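Local coordinates for uncharacterized protein (Bacteroides ovatus, PDB 4QEY) that is of unknown function but folds as a two-sheet beta-sandwich of a family described as PLAT/LH2 and C2-like calcium-binding lipoproteins, at residues Val12-Val17 and Ile98-Asn103; Gly73-Cys78 and Ser125-Ser130; Val82-Glu87 and Tyr113-Ser118; Lys94-Ala99 and Arg108-Tyr113. All blocks are in the same frame, centred on the assembly; numbering follows the deposited sequence. Where two conformers were deposited one is given.

Contact 1: residues Val12-Val17 and Ile98-Asn103. With EDO (1,2-ethanediol), chain O.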
loop_
_atom_site.group_PDB
_atom_site.type_symbol
_atom_site.label_atom_id
_atom_site.label_comp_id
_atom_site.label_asym_id
_atom_site.label_seq_id
_atom_site.Cartn_x
_atom_site.Cartn_y
_atom_site.Cartn_z
ATOM N N VAL A 12 5.465 15.821 -0.494
ATOM C CA VAL A 12 5.257 14.656 -1.354
ATOM C C VAL A 12 4.896 13.476 -0.452
ATOM O O VAL A 12 5.764 12.907 0.223
ATOM C CB VAL A 12 6.463 14.338 -2.289
ATOM C CG1 VAL A 12 6.206 13.081 -3.135
ATOM C CG2 VAL A 12 6.796 15.524 -3.186
ATOM N N HIS A 13 3.600 13.154 -0.407
ATOM C CA HIS A 13 3.055 12.017 0.334
ATOM C C HIS A 13 3.213 10.780 -0.530
ATOM O O HIS A 13 2.816 10.806 -1.696
ATOM C CB HIS A 13 1.597 12.265 0.737
ATOM C CG HIS A 13 1.445 13.276 1.826
ATOM N ND1 HIS A 13 1.011 12.912 3.080
ATOM C CD2 HIS A 13 1.730 14.595 1.832
ATOM C CE1 HIS A 13 0.997 14.022 3.797
ATOM N NE2 HIS A 13 1.420 15.060 3.086
ATOM N N LYS A 14 3.870 9.736 0.014
ATOM C CA LYS A 14 4.192 8.505 -0.701
ATOM C C LYS A 14 3.990 7.295 0.189
ATOM O O LYS A 14 4.316 7.339 1.368
ATOM C CB LYS A 14 5.656 8.579 -1.186
ATOM C CG LYS A 14 6.209 7.380 -1.965
ATOM C CD LYS A 14 7.659 7.649 -2.292
ATOM C CE LYS A 14 8.354 6.565 -3.061
ATOM N NZ LYS A 14 9.776 6.934 -3.305
ATOM N N ILE A 15 3.438 6.216 -0.372
ATOM C CA ILE A 15 3.248 4.953 0.328
ATOM C C ILE A 15 3.812 3.849 -0.573
ATOM O O ILE A 15 3.452 3.750 -1.749
ATOM C CB ILE A 15 1.784 4.666 0.781
ATOM C CG1 ILE A 15 1.286 5.741 1.791
ATOM C CG2 ILE A 15 1.689 3.264 1.402
ATOM C CD1 ILE A 15 -0.153 5.617 2.288
ATOM N N VAL A 16 4.734 3.049 -0.017
ATOM C CA VAL A 16 5.346 1.916 -0.697
ATOM C C VAL A 16 4.834 0.632 -0.031
ATOM O O VAL A 16 4.877 0.496 1.201
ATOM C CB VAL A 16 6.897 1.999 -0.700
ATOM C CG1 VAL A 16 7.518 0.812 -1.450
ATOM C CG2 VAL A 16 7.376 3.314 -1.302
ATOM N N VAL A 17 4.314 -0.288 -0.855
ATOM C CA VAL A 17 3.838 -1.601 -0.438
ATOM C C VAL A 17 4.822 -2.622 -1.013
ATOM O O VAL A 17 5.160 -2.566 -2.199
ATOM C CB VAL A 17 2.355 -1.873 -0.851
ATOM C CG1 VAL A 17 1.884 -3.247 -0.370
ATOM C CG2 VAL A 17 1.428 -0.779 -0.316
ATOM N N ILE A 98 5.076 1.208 3.979
ATOM C CA ILE A 98 5.856 2.323 4.528
ATOM C C ILE A 98 5.357 3.641 3.913
ATOM O O ILE A 98 5.305 3.793 2.687
ATOM C CB ILE A 98 7.389 2.159 4.343
ATOM C CG1 ILE A 98 7.866 0.764 4.806
ATOM C CG2 ILE A 98 8.110 3.238 5.130
ATOM C CD1 ILE A 98 9.278 0.390 4.388
ATOM N N ALA A 99 4.998 4.584 4.797
ATOM C CA ALA A 99 4.489 5.902 4.449
ATOM C C ALA A 99 5.569 6.964 4.636
ATOM O O ALA A 99 6.298 6.959 5.639
ATOM C CB ALA A 99 3.273 6.228 5.297
ATOM N N TYR A 100 5.678 7.867 3.654
ATOM C CA TYR A 100 6.660 8.944 3.627
ATOM C C TYR A 100 6.022 10.302 3.340
ATOM O O TYR A 100 4.983 10.378 2.684
ATOM C CB TYR A 100 7.735 8.679 2.544
ATOM C CG TYR A 100 8.446 7.347 2.607
ATOM C CD1 TYR A 100 7.949 6.238 1.926
ATOM C CD2 TYR A 100 9.671 7.216 3.261
ATOM C CE1 TYR A 100 8.617 5.014 1.948
ATOM C CE2 TYR A 100 10.351 5.996 3.291
ATOM C CZ TYR A 100 9.823 4.899 2.622
ATOM O OH TYR A 100 10.461 3.680 2.641
ATOM N N ILE A 101 6.669 11.376 3.814
ATOM C CA ILE A 101 6.366 12.774 3.514
ATOM C C ILE A 101 7.719 13.382 3.202
ATOM O O ILE A 101 8.570 13.473 4.099
ATOM C CB ILE A 101 5.545 13.565 4.574
ATOM C CG1 ILE A 101 4.237 12.839 4.966
ATOM C CG2 ILE A 101 5.256 14.983 4.051
ATOM C CD1 ILE A 101 3.488 13.456 6.203
ATOM N N ASP A 102 7.953 13.699 1.913
ATOM C CA ASP A 102 9.210 14.253 1.383
ATOM C C ASP A 102 10.390 13.304 1.719
ATOM O O ASP A 102 11.420 13.731 2.243
ATOM C CB ASP A 102 9.478 15.688 1.893
ATOM C CG ASP A 102 8.493 16.728 1.405
ATOM O OD1 ASP A 102 8.088 16.657 0.224
ATOM O OD2 ASP A 102 8.199 17.668 2.172
ATOM N N ASN A 103 10.196 11.995 1.425
ATOM C CA ASN A 103 11.157 10.886 1.589
ATOM C C ASN A 103 11.614 10.703 3.082
ATOM O O ASN A 103 12.634 10.057 3.351
ATOM C CB ASN A 103 12.386 11.087 0.669
ATOM C CG ASN A 103 12.032 11.023 -0.808
ATOM O OD1 ASN A 103 11.246 10.172 -1.277
ATOM N ND2 ASN A 103 12.596 11.941 -1.576
HETATM C C1 EDO O . 12.684 6.274 -0.327
HETATM O O1 EDO O . 11.886 5.244 -0.898
HETATM C C2 EDO O . 11.743 7.355 0.205
HETATM O O2 EDO O . 10.916 7.790 -0.873
HETATM O O HOH W 1 7.854 11.104 -0.426
#

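Contact 2: residues Gly73-Cys78 and Ser125-Ser130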
loop_
_atom_site.group_PDB
_atom_site.type_symbol
_atom_site.label_atom_id
_atom_site.label_comp_id
_atom_site.label_asym_id
_atom_site.label_seq_id
_atom_site.Cartn_x
_atom_site.Cartn_y
_atom_site.Cartn_z
ATOM N N GLY A 73 0.795 17.837 -1.677
ATOM C CA GLY A 73 0.059 16.749 -1.043
ATOM C C GLY A 73 -0.131 17.001 0.438
ATOM O O GLY A 73 0.784 17.495 1.097
ATOM N N SER A 74 -1.325 16.690 0.965
ATOM C CA SER A 74 -1.655 16.905 2.376
ATOM C C SER A 74 -1.920 15.579 3.111
ATOM O O SER A 74 -1.831 15.536 4.342
ATOM C CB SER A 74 -2.871 17.821 2.506
ATOM O OG SER A 74 -4.037 17.276 1.907
HETATM N N MSE A 75 -2.214 14.499 2.363
HETATM C CA MSE A 75 -2.519 13.189 2.938
HETATM C C MSE A 75 -2.563 12.087 1.896
HETATM O O MSE A 75 -3.009 12.332 0.776
HETATM C CB MSE A 75 -3.897 13.266 3.615
HETATM C CG MSE A 75 -4.199 12.092 4.497
HETATM SE SE MSE A 75 -6.045 11.615 4.385
HETATM C CE MSE A 75 -6.088 10.850 2.490
HETATM N N MSE A 76 -2.171 10.862 2.280
HETATM C CA MSE A 76 -2.310 9.672 1.439
HETATM C C MSE A 76 -2.725 8.478 2.305
HETATM O O MSE A 76 -2.209 8.315 3.414
HETATM C CB MSE A 76 -1.052 9.332 0.627
HETATM C CG MSE A 76 -1.279 8.097 -0.265
HETATM SE SE MSE A 76 0.116 7.619 -1.484
HETATM C CE MSE A 76 -0.109 9.069 -2.669
ATOM N N THR A 77 -3.656 7.657 1.792
ATOM C CA THR A 77 -4.141 6.452 2.459
ATOM C C THR A 77 -3.952 5.250 1.545
ATOM O O THR A 77 -4.154 5.334 0.333
ATOM C CB THR A 77 -5.615 6.603 2.879
ATOM O OG1 THR A 77 -5.706 7.712 3.762
ATOM C CG2 THR A 77 -6.159 5.377 3.600
ATOM N N CYS A 78 -3.557 4.133 2.140
ATOM C CA CYS A 78 -3.417 2.863 1.454
ATOM C C CYS A 78 -4.237 1.832 2.188
ATOM O O CYS A 78 -4.023 1.592 3.376
ATOM C CB CYS A 78 -1.956 2.437 1.328
ATOM S SG CYS A 78 -1.730 0.834 0.514
ATOM N N SER A 125 -4.894 -0.989 6.601
ATOM C CA SER A 125 -5.084 0.418 6.237
ATOM C C SER A 125 -3.996 1.230 6.893
ATOM O O SER A 125 -3.831 1.169 8.121
ATOM C CB SER A 125 -6.476 0.903 6.641
ATOM O OG SER A 125 -6.660 2.265 6.300
ATOM N N VAL A 126 -3.199 1.935 6.074
ATOM C CA VAL A 126 -2.077 2.770 6.542
ATOM C C VAL A 126 -2.155 4.134 5.860
ATOM O O VAL A 126 -2.402 4.216 4.658
ATOM C CB VAL A 126 -0.697 2.084 6.290
ATOM C CG1 VAL A 126 0.463 2.917 6.843
ATOM C CG2 VAL A 126 -0.661 0.674 6.879
ATOM N N SER A 127 -1.933 5.193 6.622
ATOM C CA SER A 127 -1.973 6.556 6.118
ATOM C C SER A 127 -0.693 7.304 6.507
ATOM O O SER A 127 0.004 6.884 7.441
ATOM C CB SER A 127 -3.210 7.270 6.659
ATOM O OG SER A 127 -3.321 8.589 6.154
ATOM N N THR A 128 -0.376 8.404 5.781
ATOM C CA THR A 128 0.792 9.253 6.066
ATOM C C THR A 128 0.507 10.200 7.231
ATOM O O THR A 128 1.449 10.695 7.834
ATOM C CB THR A 128 1.205 10.066 4.827
ATOM O OG1 THR A 128 0.077 10.811 4.361
ATOM C CG2 THR A 128 1.762 9.205 3.695
ATOM N N THR A 129 -0.787 10.454 7.547
ATOM C CA THR A 129 -1.219 11.408 8.583
ATOM C C THR A 129 -1.923 10.734 9.801
ATOM O O THR A 129 -2.631 11.421 10.552
ATOM C CB THR A 129 -2.179 12.433 7.957
ATOM O OG1 THR A 129 -3.308 11.749 7.430
ATOM C CG2 THR A 129 -1.519 13.277 6.877
ATOM N N SER A 130 -1.704 9.421 10.013
ATOM C CA SER A 130 -2.256 8.688 11.161
ATOM C C SER A 130 -1.648 9.229 12.449
ATOM O O SER A 130 -0.426 9.355 12.528
ATOM C CB SER A 130 -1.979 7.195 11.032
ATOM O OG SER A 130 -2.270 6.710 9.735
#

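Contact 3: residues Val82-Glu87 and Tyr113-Ser118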
loop_
_atom_site.group_PDB
_atom_site.type_symbol
_atom_site.label_atom_id
_atom_site.label_comp_id
_atom_site.label_asym_id
_atom_site.label_seq_id
_atom_site.Cartn_x
_atom_site.Cartn_y
_atom_site.Cartn_z
ATOM N N VAL A 82 -5.584 -9.092 1.730
ATOM C CA VAL A 82 -4.792 -10.305 1.507
ATOM C C VAL A 82 -5.758 -11.496 1.596
ATOM O O VAL A 82 -6.437 -11.655 2.609
ATOM C CB VAL A 82 -3.606 -10.412 2.503
ATOM C CG1 VAL A 82 -2.871 -11.738 2.344
ATOM C CG2 VAL A 82 -2.642 -9.243 2.350
ATOM N N ILE A 83 -5.884 -12.256 0.505
ATOM C CA ILE A 83 -6.736 -13.445 0.406
ATOM C C ILE A 83 -5.850 -14.576 -0.074
ATOM O O ILE A 83 -5.096 -14.370 -1.019
ATOM C CB ILE A 83 -8.006 -13.243 -0.507
ATOM C CG1 ILE A 83 -8.878 -12.025 -0.103
ATOM C CG2 ILE A 83 -8.884 -14.495 -0.551
ATOM C CD1 ILE A 83 -8.504 -10.748 -0.745
ATOM N N SER A 84 -5.878 -15.713 0.626
ATOM C CA SER A 84 -5.134 -16.932 0.323
ATOM C C SER A 84 -5.865 -17.754 -0.715
ATOM O O SER A 84 -7.096 -17.926 -0.620
ATOM C CB SER A 84 -4.929 -17.758 1.584
ATOM O OG SER A 84 -6.180 -18.224 2.071
ATOM N N THR A 85 -5.091 -18.308 -1.679
ATOM C CA THR A 85 -5.602 -19.103 -2.806
ATOM C C THR A 85 -5.062 -20.570 -2.745
ATOM O O THR A 85 -5.035 -21.260 -3.766
ATOM C CB THR A 85 -5.211 -18.408 -4.117
ATOM O OG1 THR A 85 -3.797 -18.270 -4.165
ATOM C CG2 THR A 85 -5.836 -17.044 -4.262
ATOM N N SER A 86 -4.704 -21.050 -1.535
ATOM C CA SER A 86 -4.153 -22.382 -1.304
ATOM C C SER A 86 -4.829 -23.110 -0.138
ATOM O O SER A 86 -5.066 -22.514 0.913
ATOM C CB SER A 86 -2.658 -22.269 -1.014
ATOM O OG SER A 86 -2.058 -23.506 -0.659
ATOM N N GLU A 87 -5.125 -24.414 -0.348
ATOM C CA GLU A 87 -5.628 -25.418 0.606
ATOM C C GLU A 87 -4.492 -25.987 1.491
ATOM O O GLU A 87 -4.753 -26.834 2.345
ATOM C CB GLU A 87 -6.345 -26.572 -0.121
ATOM C CG GLU A 87 -7.622 -26.154 -0.828
ATOM C CD GLU A 87 -8.548 -27.233 -1.359
ATOM O OE1 GLU A 87 -8.273 -28.444 -1.178
ATOM O OE2 GLU A 87 -9.595 -26.850 -1.925
ATOM N N TYR A 113 1.364 -13.092 7.151
ATOM C CA TYR A 113 0.164 -13.913 7.023
ATOM C C TYR A 113 0.549 -15.359 6.800
ATOM O O TYR A 113 1.421 -15.634 5.989
ATOM C CB TYR A 113 -0.713 -13.387 5.863
ATOM C CG TYR A 113 -1.051 -11.921 6.017
ATOM C CD1 TYR A 113 -2.024 -11.503 6.915
ATOM C CD2 TYR A 113 -0.362 -10.946 5.303
ATOM C CE1 TYR A 113 -2.315 -10.156 7.094
ATOM C CE2 TYR A 113 -0.651 -9.589 5.469
ATOM C CZ TYR A 113 -1.652 -9.199 6.350
ATOM O OH TYR A 113 -1.966 -7.873 6.558
ATOM N N ILE A 114 -0.075 -16.284 7.532
ATOM C CA ILE A 114 0.190 -17.726 7.428
ATOM C C ILE A 114 -1.141 -18.464 7.235
ATOM O O ILE A 114 -2.082 -18.268 8.018
ATOM C CB ILE A 114 0.972 -18.264 8.672
ATOM C CG1 ILE A 114 2.204 -17.360 9.008
ATOM C CG2 ILE A 114 1.379 -19.750 8.471
ATOM C CD1 ILE A 114 2.864 -17.578 10.365
ATOM N N THR A 115 -1.214 -19.310 6.191
ATOM C CA THR A 115 -2.412 -20.094 5.868
ATOM C C THR A 115 -2.601 -21.242 6.888
ATOM O O THR A 115 -1.617 -21.765 7.430
ATOM C CB THR A 115 -2.343 -20.636 4.441
ATOM O OG1 THR A 115 -1.233 -21.523 4.308
ATOM C CG2 THR A 115 -2.273 -19.546 3.410
ATOM N N LYS A 116 -3.873 -21.623 7.126
ATOM C CA LYS A 116 -4.269 -22.666 8.078
ATOM C C LYS A 116 -4.983 -23.851 7.381
ATOM O O LYS A 116 -5.324 -24.846 8.038
ATOM C CB LYS A 116 -5.205 -22.069 9.157
ATOM C CG LYS A 116 -4.588 -21.031 10.068
ATOM N N GLY A 117 -5.194 -23.737 6.075
ATOM C CA GLY A 117 -5.889 -24.738 5.270
ATOM C C GLY A 117 -7.174 -24.187 4.677
ATOM O O GLY A 117 -7.607 -24.584 3.590
ATOM N N SER A 118 -7.789 -23.253 5.408
ATOM C CA SER A 118 -9.018 -22.565 5.031
ATOM C C SER A 118 -8.682 -21.223 4.376
ATOM O O SER A 118 -7.516 -20.807 4.383
ATOM C CB SER A 118 -9.903 -22.372 6.264
ATOM O OG SER A 118 -9.199 -21.690 7.293
#

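Contact 4: residues Lys94-Ala99 and Arg108-Tyr113. With EDO (1,2-ethanediol), chain N.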
loop_
_atom_site.group_PDB
_atom_site.type_symbol
_atom_site.label_atom_id
_atom_site.label_comp_id
_atom_site.label_asym_id
_atom_site.label_seq_id
_atom_site.Cartn_x
_atom_site.Cartn_y
_atom_site.Cartn_z
ATOM N N LYS A 94 4.717 -11.987 3.611
ATOM C CA LYS A 94 5.246 -10.859 4.366
ATOM C C LYS A 94 4.879 -9.594 3.634
ATOM O O LYS A 94 5.132 -9.488 2.429
ATOM C CB LYS A 94 6.771 -10.970 4.567
ATOM C CG LYS A 94 7.260 -11.428 5.904
ATOM C CD LYS A 94 8.761 -11.195 5.944
ATOM C CE LYS A 94 9.412 -11.798 7.163
ATOM N NZ LYS A 94 10.896 -11.693 7.096
ATOM N N ILE A 95 4.248 -8.652 4.339
ATOM C CA ILE A 95 3.826 -7.359 3.794
ATOM C C ILE A 95 4.444 -6.234 4.589
ATOM O O ILE A 95 4.400 -6.262 5.818
ATOM C CB ILE A 95 2.262 -7.253 3.805
ATOM C CG1 ILE A 95 1.585 -8.271 2.849
ATOM C CG2 ILE A 95 1.743 -5.828 3.552
ATOM C CD1 ILE A 95 1.843 -8.061 1.339
ATOM N N SER A 96 5.009 -5.241 3.893
ATOM C CA SER A 96 5.478 -4.024 4.540
ATOM C C SER A 96 4.811 -2.844 3.840
ATOM O O SER A 96 4.756 -2.806 2.605
ATOM C CB SER A 96 7.001 -3.900 4.564
ATOM O OG SER A 96 7.556 -3.497 3.324
ATOM N N VAL A 97 4.217 -1.942 4.628
ATOM C CA VAL A 97 3.567 -0.731 4.124
ATOM C C VAL A 97 4.301 0.444 4.769
ATOM O O VAL A 97 4.219 0.606 5.987
ATOM C CB VAL A 97 2.036 -0.694 4.365
ATOM C CG1 VAL A 97 1.417 0.491 3.646
ATOM C CG2 VAL A 97 1.360 -1.999 3.924
ATOM N N ILE A 98 5.076 1.208 3.979
ATOM C CA ILE A 98 5.856 2.323 4.528
ATOM C C ILE A 98 5.357 3.641 3.913
ATOM O O ILE A 98 5.305 3.793 2.687
ATOM C CB ILE A 98 7.389 2.159 4.343
ATOM C CG1 ILE A 98 7.866 0.764 4.806
ATOM C CG2 ILE A 98 8.110 3.238 5.130
ATOM C CD1 ILE A 98 9.278 0.390 4.388
ATOM N N ALA A 99 4.998 4.584 4.797
ATOM C CA ALA A 99 4.489 5.902 4.449
ATOM C C ALA A 99 5.569 6.964 4.636
ATOM O O ALA A 99 6.298 6.959 5.639
ATOM C CB ALA A 99 3.273 6.228 5.297
ATOM N N ARG A 108 4.658 3.126 9.352
ATOM C CA ARG A 108 5.082 1.798 8.912
ATOM C C ARG A 108 4.199 0.718 9.499
ATOM O O ARG A 108 3.876 0.749 10.684
ATOM C CB ARG A 108 6.552 1.539 9.315
ATOM C CG ARG A 108 7.131 0.170 8.931
ATOM C CD ARG A 108 8.520 -0.039 9.538
ATOM N NE ARG A 108 9.539 0.775 8.877
ATOM C CZ ARG A 108 10.358 0.328 7.926
ATOM N NH1 ARG A 108 10.313 -0.946 7.541
ATOM N NH2 ARG A 108 11.246 1.145 7.370
ATOM N N LEU A 109 3.843 -0.256 8.665
ATOM C CA LEU A 109 3.108 -1.446 9.074
ATOM C C LEU A 109 3.812 -2.670 8.512
ATOM O O LEU A 109 4.062 -2.746 7.313
ATOM C CB LEU A 109 1.619 -1.423 8.658
ATOM C CG LEU A 109 0.787 -2.640 9.100
ATOM C CD1 LEU A 109 0.667 -2.719 10.632
ATOM C CD2 LEU A 109 -0.573 -2.627 8.478
ATOM N N GLU A 110 4.157 -3.596 9.396
ATOM C CA GLU A 110 4.784 -4.873 9.074
ATOM C C GLU A 110 3.826 -5.993 9.444
ATOM O O GLU A 110 3.429 -6.103 10.608
ATOM C CB GLU A 110 6.139 -5.038 9.794
ATOM C CG GLU A 110 7.233 -4.053 9.405
ATOM C CD GLU A 110 8.041 -4.348 8.154
ATOM O OE1 GLU A 110 7.645 -5.243 7.371
ATOM O OE2 GLU A 110 9.109 -3.712 7.987
ATOM N N LYS A 111 3.411 -6.788 8.457
ATOM C CA LYS A 111 2.492 -7.905 8.675
ATOM C C LYS A 111 3.018 -9.190 8.051
ATOM O O LYS A 111 3.683 -9.154 7.015
ATOM C CB LYS A 111 1.100 -7.587 8.097
ATOM C CG LYS A 111 0.226 -6.679 8.965
ATOM C CD LYS A 111 -0.409 -7.434 10.154
ATOM C CE LYS A 111 -1.385 -6.588 10.934
ATOM N NZ LYS A 111 -2.012 -7.365 12.035
ATOM N N GLU A 112 2.707 -10.322 8.692
ATOM C CA GLU A 112 3.043 -11.658 8.204
ATOM C C GLU A 112 1.786 -12.521 8.290
ATOM O O GLU A 112 1.183 -12.617 9.358
ATOM C CB GLU A 112 4.226 -12.279 8.959
ATOM C CG GLU A 112 4.720 -13.572 8.321
ATOM C CD GLU A 112 5.837 -14.313 9.027
ATOM O OE1 GLU A 112 5.843 -14.351 10.279
ATOM O OE2 GLU A 112 6.662 -14.932 8.318
ATOM N N TYR A 113 1.364 -13.092 7.151
ATOM C CA TYR A 113 0.164 -13.913 7.023
ATOM C C TYR A 113 0.549 -15.359 6.800
ATOM O O TYR A 113 1.421 -15.634 5.989
ATOM C CB TYR A 113 -0.713 -13.387 5.863
ATOM C CG TYR A 113 -1.051 -11.921 6.017
ATOM C CD1 TYR A 113 -2.024 -11.503 6.915
ATOM C CD2 TYR A 113 -0.362 -10.946 5.303
ATOM C CE1 TYR A 113 -2.315 -10.156 7.094
ATOM C CE2 TYR A 113 -0.651 -9.589 5.469
ATOM C CZ TYR A 113 -1.652 -9.199 6.350
ATOM O OH TYR A 113 -1.966 -7.873 6.558
HETATM C C1 EDO N . 8.879 -7.285 3.487
HETATM O O1 EDO N . 7.859 -7.882 2.709
HETATM C C2 EDO N . 9.627 -6.276 2.582
HETATM O O2 EDO N . 10.177 -6.890 1.404
#

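Contact 1: residues Val12-Val17 and Ile98-Asn103
H13 and I101 lie side by side where two antiparallel strands adjoin in one sheet of the beta-sandwich. I101 covers one face of the H13 imidazole. Its CG1 sits 3.9 Å from the ring centre of H13, a CH-pi contact displaced toward the rim. CG of H13 lies beside its own backbone N (chi1 -72°), and this turns the ring along I101. On the same face of the sheet, CG1 of I15 packs on CB of A99 at 4.1 Å. The other face carries K14, V16, I98 and Y100. There CG2 of V16 comes obliquely to CE1 of Y100 at 3.9 Å. A 1,2-ethanediol, probably from the crystallisation liquor, lays C2 over one face of the Y100 ring. The fully extended K14 chain brings NZ to O2 of this diol at 2.8 Å. The backbone joins the two strands: K14 pairs with Y100, and V16 with I98, each by two hydrogen bonds. Further out, the imidazole is held at both nitrogens. ND1 bonds to OG1 of T128 and NE2 to the carbonyl of T9, which fixes the rotation of the ring. M76, C78 and T128 back the face of H13 and I15. Past the strand end, D102 N bonds to V12 O, and V12 N returns a nearly straight bond (175°) to OD1 of D102 at 2.8 Å, met from above the carboxylate plane.

Contact 2: residues Gly73-Cys78 and Ser125-Ser130
T77 and S127 form a non-hydrogen-bonded pair of two antiparallel strands, and the N-to-C directions of the short strands make an angle of 164°. The neighbouring pair, C78 and V126, is hydrogen-bonded in both directions, with C78 N 2.8 Å from V126 O. Strand 121-127 then ends, and side chains take over part of the ladder. M76 O accepts two donors: T128 N at 3.0 Å, and OG of S127, also at 3.0 Å. The hydroxyl comes from well above the carbonyl plane (45°). M76 N donates to OG1 of T128, in place of a carbonyl, at 3.1 Å. OG1 of T128 sits between its own backbone N and carbonyl carbon (chi1 55°), where it faces M76 N and also bonds ND1 of H13 in the other sheet. T129 crosses selenomethionine M75 at about a right angle, with CG2 of T129 3.8 Å from CG of M75. S74 and M75 both face A35 of the neighbouring strand 26-36, a classic beta bulge. V126 and C78 point into the sandwich, where V126 meets V97 and L109. One backbone bond and the T128 hydroxyl thus carry the pairing one residue past the last bridge, and T128 links the two sheets.

Contact 3: residues Val82-Glu87 and Tyr113-Ser118
T115 OG1 is gripped by two backbone groups, Q88 O and K91 N, in the loop that follows 82-87. These two bonds hold the hydroxyl between its own backbone N and carbonyl carbon (chi1 63°). The methyl CG2 of T115 is thereby left to meet CB of S84 at 3.7 Å. S84 has two conformers, so this contact, and the bond from its OG to L120 N, are less certain. Deeper in the sandwich, V82 leans on the Y113 ring. Both its methyls reach one side of the ring: CG2 of V82 lies 3.7 Å from CE2 of Y113, and CG1 is 4.0 Å from CD2. The two side chains meet at a slant. F124, E122 and I95 also touch Y113, while F26, L93 and L120 also touch V82. With alanine in place of Y113, the methyls of V82 would probably lose the ring they rest on, leaving a gap beneath them. Toward the loop ends the backbones draw together. The carbonyl O of G117 stands 3.7 Å from CA of E87. G117 has a positive phi (116°), a conformation that glycine adopts readily. The segments begin on the ends of strands 73-84 and 104-114, of different sheets, and run into loops. Their inward side chains close one end of the core, the face-to-face packing characteristic of a beta-sandwich.

Contact 4: residues Lys94-Ala99 and Arg108-Tyr113
The guanidinium of R108, in the beta hairpin of strands 92-101 and 104-114, carries I98 on one face and E110 at its edge. CG1 of I98 stands 4.0 Å above the guanidinium plane, over its centre, and CD1 of I98 lies 3.6 Å from NH1 of R108. OE2 of E110 comes nearly in the guanidinium plane and forms a salt bridge with NH1 of R108 at 3.0 Å. NH2 of R108 has a second acid, E105. The other flat group, the Y113 ring, takes CG1 of I95 at its edge, 3.7 Å from CE2. These groups sit on the two faces of the hairpin. I98 and R108 pair across the strands and lie side by side, and the bend at chi3 (-73°) brings the guanidinium over I98. A serine in place of I98 would probably strip the apolar cover from that face of the guanidinium, leaving it held mainly by its acidic partners. On the same face, CG of K94 meets CG of E112 at 4.1 Å, and their charged ends stay apart. On the inner face V97 pairs with L109, and both pack on V126 of the second sheet. F124 also touches V97. I95 with K111, and V97 with L109, are the hydrogen-bonded pairs, each with two bonds. The one from I95 N to K111 O is practically straight, 179° at the hydrogen and 2.8 Å long.

Contacts 1 and 4 lie in one sheet and share I98 and A99 on strand 92-101, their centres about 13 Å apart. Contact 2 belongs to the opposite sheet. Its centre is about 9 Å from contact 1, which it meets, and 15 Å from contact 4, against which V126 packs. Contact 3 is centred at the far end of the sandwich, about 28 Å from contact 2 and 29 Å from contact 1. It joins strands of both sheets and shares Y113 with contact 4. Along the chain, contact 4 is nested within contact 3, and contact 3 within contact 2; contact 1 alternates with contacts 2 and 3. Both sheets are thus built from segments far apart in the sequence.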